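Local structure of cellulosomal-scaffolding protein A (Clostridium thermocellum, 4B9F) at residues Lys3-Asn8 / Gln21-Asn26; Thr52-His57 / Arg112-Asp117. The protein probably binds crystalline cellulose, as the family 3a carbohydrate-binding module of the scaffolding protein on which the cellulosome is assembled. All blocks are in the same frame, centred on the assembly; numbering follows the deposited sequence.

Contact 1 (Lys3-Asn8 / Gln21-Asn26)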
loop_
_atom_site.group_PDB
_atom_site.type_symbol
_atom_site.label_atom_id
_atom_site.label_comp_id
_atom_site.label_asym_id
_atom_site.label_seq_id
_atom_site.Cartn_x
_atom_site.Cartn_y
_atom_site.Cartn_z
ATOM N N LYS A 3 12.693 2.300 -3.743
ATOM C CA LYS A 3 11.849 2.638 -4.878
ATOM C C LYS A 3 10.477 2.033 -4.618
ATOM O O LYS A 3 10.377 0.902 -4.141
ATOM C CB LYS A 3 12.434 2.042 -6.161
ATOM C CG LYS A 3 11.520 2.142 -7.376
ATOM C CD LYS A 3 12.223 1.723 -8.663
ATOM C CE LYS A 3 12.573 0.241 -8.676
ATOM N NZ LYS A 3 13.108 -0.176 -10.007
ATOM N N VAL A 4 9.425 2.777 -4.934
ATOM C CA VAL A 4 8.068 2.277 -4.764
ATOM C C VAL A 4 7.363 2.286 -6.110
ATOM O O VAL A 4 7.386 3.293 -6.820
ATOM C CB VAL A 4 7.266 3.125 -3.758
ATOM C CG1 VAL A 4 5.832 2.608 -3.656
ATOM C CG2 VAL A 4 7.958 3.133 -2.392
ATOM N N GLU A 5 6.773 1.149 -6.469
ATOM C CA GLU A 5 5.948 1.046 -7.651
ATOM C C GLU A 5 4.568 0.606 -7.192
ATOM O O GLU A 5 4.420 0.000 -6.127
ATOM C CB GLU A 5 6.528 0.021 -8.610
ATOM C CG GLU A 5 7.909 0.359 -9.099
ATOM C CD GLU A 5 8.499 -0.794 -9.867
ATOM O OE1 GLU A 5 8.260 -0.882 -11.086
ATOM O OE2 GLU A 5 9.182 -1.629 -9.244
ATOM N N PHE A 6 3.563 0.907 -8.000
ATOM C CA PHE A 6 2.197 0.814 -7.537
ATOM C C PHE A 6 1.217 0.693 -8.698
ATOM O O PHE A 6 1.466 1.222 -9.778
ATOM C CB PHE A 6 1.847 2.082 -6.743
ATOM C CG PHE A 6 0.450 2.060 -6.238
ATOM C CD1 PHE A 6 0.152 1.359 -5.087
ATOM C CD2 PHE A 6 -0.584 2.644 -6.963
ATOM C CE1 PHE A 6 -1.143 1.246 -4.651
ATOM C CE2 PHE A 6 -1.891 2.543 -6.533
ATOM C CZ PHE A 6 -2.175 1.835 -5.377
ATOM N N TYR A 7 0.102 0.003 -8.465
ATOM C CA TYR A 7 -1.093 0.172 -9.295
ATOM C C TYR A 7 -2.306 -0.386 -8.565
ATOM O O TYR A 7 -2.161 -1.152 -7.603
ATOM C CB TYR A 7 -0.957 -0.472 -10.688
ATOM C CG TYR A 7 -1.006 -1.991 -10.732
ATOM C CD1 TYR A 7 -0.017 -2.761 -10.131
ATOM C CD2 TYR A 7 -2.016 -2.652 -11.434
ATOM C CE1 TYR A 7 -0.050 -4.162 -10.196
ATOM C CE2 TYR A 7 -2.058 -4.041 -11.501
ATOM C CZ TYR A 7 -1.077 -4.792 -10.884
ATOM O OH TYR A 7 -1.123 -6.171 -10.966
ATOM N N ASN A 8 -3.495 0.015 -9.011
ATOM C CA ASN A 8 -4.753 -0.584 -8.543
ATOM C C ASN A 8 -5.149 -1.686 -9.500
ATOM O O ASN A 8 -5.237 -1.458 -10.707
ATOM C CB ASN A 8 -5.862 0.462 -8.501
ATOM C CG ASN A 8 -5.668 1.455 -7.384
ATOM O OD1 ASN A 8 -4.932 2.432 -7.534
ATOM N ND2 ASN A 8 -6.291 1.196 -6.242
ATOM N N GLN A 21 -1.918 -2.353 -5.046
ATOM C CA GLN A 21 -0.784 -3.259 -5.238
ATOM C C GLN A 21 0.507 -2.459 -5.106
ATOM O O GLN A 21 0.720 -1.511 -5.861
ATOM C CB GLN A 21 -0.823 -3.901 -6.630
ATOM C CG GLN A 21 -2.200 -4.354 -7.083
ATOM C CD GLN A 21 -2.664 -5.610 -6.390
ATOM O OE1 GLN A 21 -2.006 -6.653 -6.459
ATOM N NE2 GLN A 21 -3.818 -5.527 -5.734
ATOM N N PHE A 22 1.356 -2.828 -4.147
ATOM C CA PHE A 22 2.626 -2.141 -3.935
ATOM C C PHE A 22 3.794 -3.064 -4.222
ATOM O O PHE A 22 3.745 -4.262 -3.907
ATOM C CB PHE A 22 2.774 -1.709 -2.471
ATOM C CG PHE A 22 2.027 -0.457 -2.092
ATOM C CD1 PHE A 22 0.729 -0.524 -1.620
ATOM C CD2 PHE A 22 2.660 0.784 -2.139
ATOM C CE1 PHE A 22 0.050 0.629 -1.232
ATOM C CE2 PHE A 22 1.992 1.929 -1.755
ATOM C CZ PHE A 22 0.689 1.853 -1.299
ATOM N N LYS A 23 4.870 -2.502 -4.761
ATOM C CA LYS A 23 6.139 -3.224 -4.838
ATOM C C LYS A 23 7.242 -2.281 -4.401
ATOM O O LYS A 23 7.441 -1.227 -5.012
ATOM C CB LYS A 23 6.416 -3.751 -6.248
ATOM C CG LYS A 23 7.707 -4.574 -6.339
ATOM C CD LYS A 23 7.720 -5.519 -7.533
ATOM C CE LYS A 23 7.566 -4.784 -8.839
ATOM N NZ LYS A 23 7.898 -5.695 -9.977
ATOM N N VAL A 24 7.952 -2.652 -3.344
ATOM C CA VAL A 24 8.971 -1.782 -2.768
ATOM C C VAL A 24 10.325 -2.457 -2.911
ATOM O O VAL A 24 10.504 -3.601 -2.479
ATOM C CB VAL A 24 8.684 -1.518 -1.274
ATOM C CG1 VAL A 24 9.751 -0.596 -0.675
ATOM C CG2 VAL A 24 7.288 -0.943 -1.086
ATOM N N THR A 25 11.275 -1.761 -3.528
ATOM C CA THR A 25 12.588 -2.333 -3.791
ATOM C C THR A 25 13.654 -1.570 -3.013
ATOM O O THR A 25 13.672 -0.341 -3.021
ATOM C CB THR A 25 12.917 -2.278 -5.299
ATOM O OG1 THR A 25 11.899 -2.973 -6.035
ATOM C CG2 THR A 25 14.273 -2.909 -5.577
ATOM N N ASN A 26 14.551 -2.303 -2.359
ATOM C CA ASN A 26 15.677 -1.687 -1.661
ATOM C C ASN A 26 16.807 -1.443 -2.646
ATOM O O ASN A 26 17.481 -2.383 -3.068
ATOM C CB ASN A 26 16.163 -2.580 -0.520
ATOM C CG ASN A 26 17.253 -1.928 0.315
ATOM O OD1 ASN A 26 17.790 -0.874 -0.043
ATOM N ND2 ASN A 26 17.588 -2.552 1.438
HETATM O O HOH W 1 9.886 -1.304 -6.614
#
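Phe-6 holds CG anti to its backbone N (chi1 180°), whereas Phe-22 turns CG away from its carbonyl carbon (chi1 -79°), and these settings bring the two rings of a non-hydrogen-bonded pair into an edge-to-face (T-shaped) stack. The pair belongs to adjacent antiparallel strands of the beta-sandwich of a family 3 cellulose-binding module. The edge of Phe-6 is directed at the face of Phe-22, with CD1 over the centre of that ring; the planes stand at 64° and the centroids are 4.8 Å apart. Val-4 completes the cluster from another direction, its CG1 lying in the plane of the Phe-22 ring at the edge, 4.0 Å from CD2. Leu-39 and Tyr-41 of the facing sheet pack against the aromatic pair, which places this face of the strands in the sandwich interior.

Six backbone hydrogen bonds join Lys-3 to Thr-25, Glu-5 to Lys-23 and Tyr-7 to Gln-21, two for each pair, which fixes the register. On the face bearing these six residues, Gln-21 bends at chi2 and lays its aliphatic part over the Tyr-7 ring, making a CH-pi contact with CG 4.0 Å from the ring centroid. The amide end is held elsewhere, NE2 bonding to Asn-19 O. The side chains of Glu-5 and Lys-23 run side by side in the same direction, but OE2 and NZ remain 4.3 Å apart, too far for a salt bridge. A water links the two strands instead: it is hydrogen-bonded to Glu-5 OE2 at 2.7 Å and to Lys-23 O at 2.9 Å. The same water reaches its third partner, Thr-25 OG1, at 2.7 Å.

Contact 2 (Thr52-His57 / Arg112-Asp117)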
loop_
_atom_site.group_PDB
_atom_site.type_symbol
_atom_site.label_atom_id
_atom_site.label_comp_id
_atom_site.label_asym_id
_atom_site.label_seq_id
_atom_site.Cartn_x
_atom_site.Cartn_y
_atom_site.Cartn_z
ATOM N N THR A 52 -12.126 -2.777 6.762
ATOM C CA THR A 52 -11.168 -3.831 7.101
ATOM C C THR A 52 -10.221 -4.048 5.930
ATOM O O THR A 52 -10.624 -3.957 4.767
ATOM C CB THR A 52 -11.887 -5.163 7.425
ATOM O OG1 THR A 52 -12.906 -4.927 8.397
ATOM C CG2 THR A 52 -10.917 -6.199 7.986
ATOM N N PHE A 53 -8.961 -4.308 6.261
ATOM C CA PHE A 53 -7.907 -4.617 5.295
ATOM C C PHE A 53 -7.470 -6.067 5.396
ATOM O O PHE A 53 -7.304 -6.609 6.496
ATOM C CB PHE A 53 -6.676 -3.725 5.575
ATOM C CG PHE A 53 -5.429 -4.153 4.826
ATOM C CD1 PHE A 53 -5.170 -3.667 3.554
ATOM C CD2 PHE A 53 -4.524 -5.055 5.384
ATOM C CE1 PHE A 53 -4.040 -4.068 2.855
ATOM C CE2 PHE A 53 -3.389 -5.462 4.694
ATOM C CZ PHE A 53 -3.150 -4.967 3.424
ATOM N N TRP A 54 -7.252 -6.699 4.250
ATOM C CA TRP A 54 -6.592 -7.995 4.219
ATOM C C TRP A 54 -5.554 -7.970 3.118
ATOM O O TRP A 54 -5.757 -7.335 2.087
ATOM C CB TRP A 54 -7.589 -9.123 3.933
ATOM C CG TRP A 54 -8.837 -9.064 4.767
ATOM C CD1 TRP A 54 -9.041 -9.608 6.013
ATOM C CD2 TRP A 54 -10.069 -8.437 4.400
ATOM N NE1 TRP A 54 -10.325 -9.341 6.440
ATOM C CE2 TRP A 54 -10.976 -8.631 5.463
ATOM C CE3 TRP A 54 -10.490 -7.723 3.271
ATOM C CZ2 TRP A 54 -12.286 -8.136 5.424
ATOM C CZ3 TRP A 54 -11.778 -7.229 3.239
ATOM C CH2 TRP A 54 -12.665 -7.439 4.308
ATOM N N CYS A 55 -4.439 -8.654 3.316
ATOM C CA CYS A 55 -3.505 -8.845 2.216
ATOM C C CYS A 55 -3.801 -10.173 1.512
ATOM O O CYS A 55 -3.805 -11.216 2.159
ATOM C CB CYS A 55 -2.074 -8.824 2.737
ATOM S SG CYS A 55 -0.838 -8.969 1.450
ATOM N N ASP A 56 -4.052 -10.129 0.200
ATOM C CA ASP A 56 -4.290 -11.349 -0.594
ATOM C C ASP A 56 -3.014 -12.181 -0.711
ATOM O O ASP A 56 -3.041 -13.418 -0.750
ATOM C CB ASP A 56 -4.701 -11.014 -2.036
ATOM C CG ASP A 56 -6.082 -10.412 -2.157
ATOM O OD1 ASP A 56 -6.890 -10.525 -1.210
ATOM O OD2 ASP A 56 -6.366 -9.856 -3.254
ATOM N N HIS A 57 -1.886 -11.494 -0.826
ATOM C CA HIS A 57 -0.619 -12.142 -1.116
ATOM C C HIS A 57 0.493 -11.132 -0.908
ATOM O O HIS A 57 0.412 -10.012 -1.399
ATOM C CB HIS A 57 -0.586 -12.613 -2.573
ATOM C CG HIS A 57 0.744 -13.140 -2.997
ATOM N ND1 HIS A 57 1.350 -14.204 -2.368
ATOM C CD2 HIS A 57 1.595 -12.741 -3.970
ATOM C CE1 HIS A 57 2.513 -14.449 -2.944
ATOM N NE2 HIS A 57 2.685 -13.577 -3.923
ATOM N N ARG A 112 -6.081 -5.373 -0.081
ATOM C CA ARG A 112 -7.498 -5.315 -0.378
ATOM C C ARG A 112 -8.224 -4.748 0.826
ATOM O O ARG A 112 -7.922 -5.110 1.969
ATOM C CB ARG A 112 -8.026 -6.718 -0.687
ATOM C CG ARG A 112 -9.490 -6.762 -1.081
ATOM C CD ARG A 112 -9.824 -8.103 -1.718
ATOM N NE ARG A 112 -9.490 -9.203 -0.828
ATOM C CZ ARG A 112 -10.291 -9.645 0.141
ATOM N NH1 ARG A 112 -11.484 -9.088 0.324
ATOM N NH2 ARG A 112 -9.901 -10.645 0.928
ATOM N N PHE A 113 -9.183 -3.865 0.588
ATOM C CA PHE A 113 -10.005 -3.392 1.701
ATOM C C PHE A 113 -11.438 -3.110 1.286
ATOM O O PHE A 113 -11.728 -2.877 0.107
ATOM C CB PHE A 113 -9.356 -2.237 2.482
ATOM C CG PHE A 113 -9.203 -0.948 1.720
ATOM C CD1 PHE A 113 -10.217 0.001 1.735
ATOM C CD2 PHE A 113 -8.013 -0.636 1.070
ATOM C CE1 PHE A 113 -10.060 1.231 1.102
ATOM C CE2 PHE A 113 -7.855 0.585 0.427
ATOM C CZ PHE A 113 -8.881 1.514 0.439
ATOM N N ALA A 114 -12.331 -3.146 2.270
ATOM C CA ALA A 114 -13.745 -2.944 2.030
ATOM C C ALA A 114 -14.397 -2.369 3.266
ATOM O O ALA A 114 -13.869 -2.481 4.381
ATOM C CB ALA A 114 -14.406 -4.269 1.691
ATOM N N LYS A 115 -15.561 -1.770 3.067
ATOM C CA LYS A 115 -16.399 -1.362 4.184
ATOM C C LYS A 115 -17.069 -2.598 4.769
ATOM O O LYS A 115 -17.350 -3.561 4.049
ATOM C CB LYS A 115 -17.448 -0.364 3.720
ATOM C CG LYS A 115 -16.836 0.951 3.268
ATOM C CD LYS A 115 -17.863 1.821 2.594
ATOM C CE LYS A 115 -17.273 3.161 2.258
ATOM N NZ LYS A 115 -18.229 4.076 1.584
ATOM N N ASN A 116 -17.327 -2.585 6.069
ATOM C CA ASN A 116 -17.844 -3.791 6.698
ATOM C C ASN A 116 -19.255 -4.154 6.232
ATOM O O ASN A 116 -19.681 -5.302 6.373
ATOM C CB ASN A 116 -17.721 -3.705 8.224
ATOM C CG ASN A 116 -16.259 -3.742 8.699
ATOM O OD1 ASN A 116 -15.328 -3.804 7.884
ATOM N ND2 ASN A 116 -16.052 -3.680 10.013
ATOM N N ASP A 117 -19.962 -3.189 5.650
ATOM C CA ASP A 117 -21.287 -3.444 5.086
ATOM C C ASP A 117 -21.239 -3.658 3.567
ATOM O O ASP A 117 -22.275 -3.798 2.920
ATOM C CB ASP A 117 -22.274 -2.327 5.463
ATOM C CG ASP A 117 -21.980 -1.011 4.763
ATOM O OD1 ASP A 117 -20.884 -0.860 4.190
ATOM O OD2 ASP A 117 -22.851 -0.116 4.797
HETATM O O HOH W 2 -13.015 -3.809 10.994
HETATM O O HOH W 3 -7.260 -11.526 1.127
#
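The guanidinium of Arg-112 has the indole rim atom Trp-54 CE3 over one face and the carboxylate of Asp-56 at its edge. Indole and guanidinium planes are 17° apart, Trp-54 CE3 coming within 3.4 Å of Arg-112 NH1. On the opposite side of the indole plane from the arginine, Thr-52 CG2 sits over the face, offset toward the rim. At the guanidinium edge, Asp-56 OD1 accepts the NE proton through its syn lone pair, 2.9 Å from NE and 179° at the hydrogen. Carboxylate and guanidinium are nearly coplanar (20°), and a water 2.6 Å from Asp-56 OD1 also accepts from Arg-112 NH2.

Thr-52, Trp-54 and Arg-112 lie on one face of an antiparallel sheet of the beta-sandwich, next to Trp-118, with Asp-56 at the corner where the chain turns. Family 3a modules carry a flat strip of aromatic and polar groups thought to meet crystalline cellulose, and the near-planar ion pair is consistent with this. On the inner face, Phe-53 and Phe-113 meet at their CB atoms, 4.4 Å apart, and their rings pack on Leu-92 of the facing sheet. Two backbone bonds pair Thr-52 with Ala-114, while of the Trp-54/Arg-112 pair the one from Arg-112 N is weak. Past the strand end, Thr-52 OG1 donates to Asn-116 OD1 at 2.7 Å, and a water bridges that hydroxyl to Asn-116 ND2.

Overall arrangement
Both contacts lie in one antiparallel sheet, with centres about 19 Å apart and nearest atoms about 6 Å apart, on opposite sides of the centre of the chain. Contact 1 joins strands 2-8 and 20-26; contact 2 joins 51-61 and 106-115. Because 20-26 and 106-115 are neighbours, the four run 51-61, 106-115, 20-26, 2-8 across the sheet. Along the chain contact 1 closes before contact 2 opens, and strand 106-115, late in the sequence, lies between 51-61 and 20-26, which both precede it. The inner faces of both contacts pack on the second sheet, contact 1 on strand 37-43 and contact 2 on 74-85 and 88-96, closing the sandwich at two places.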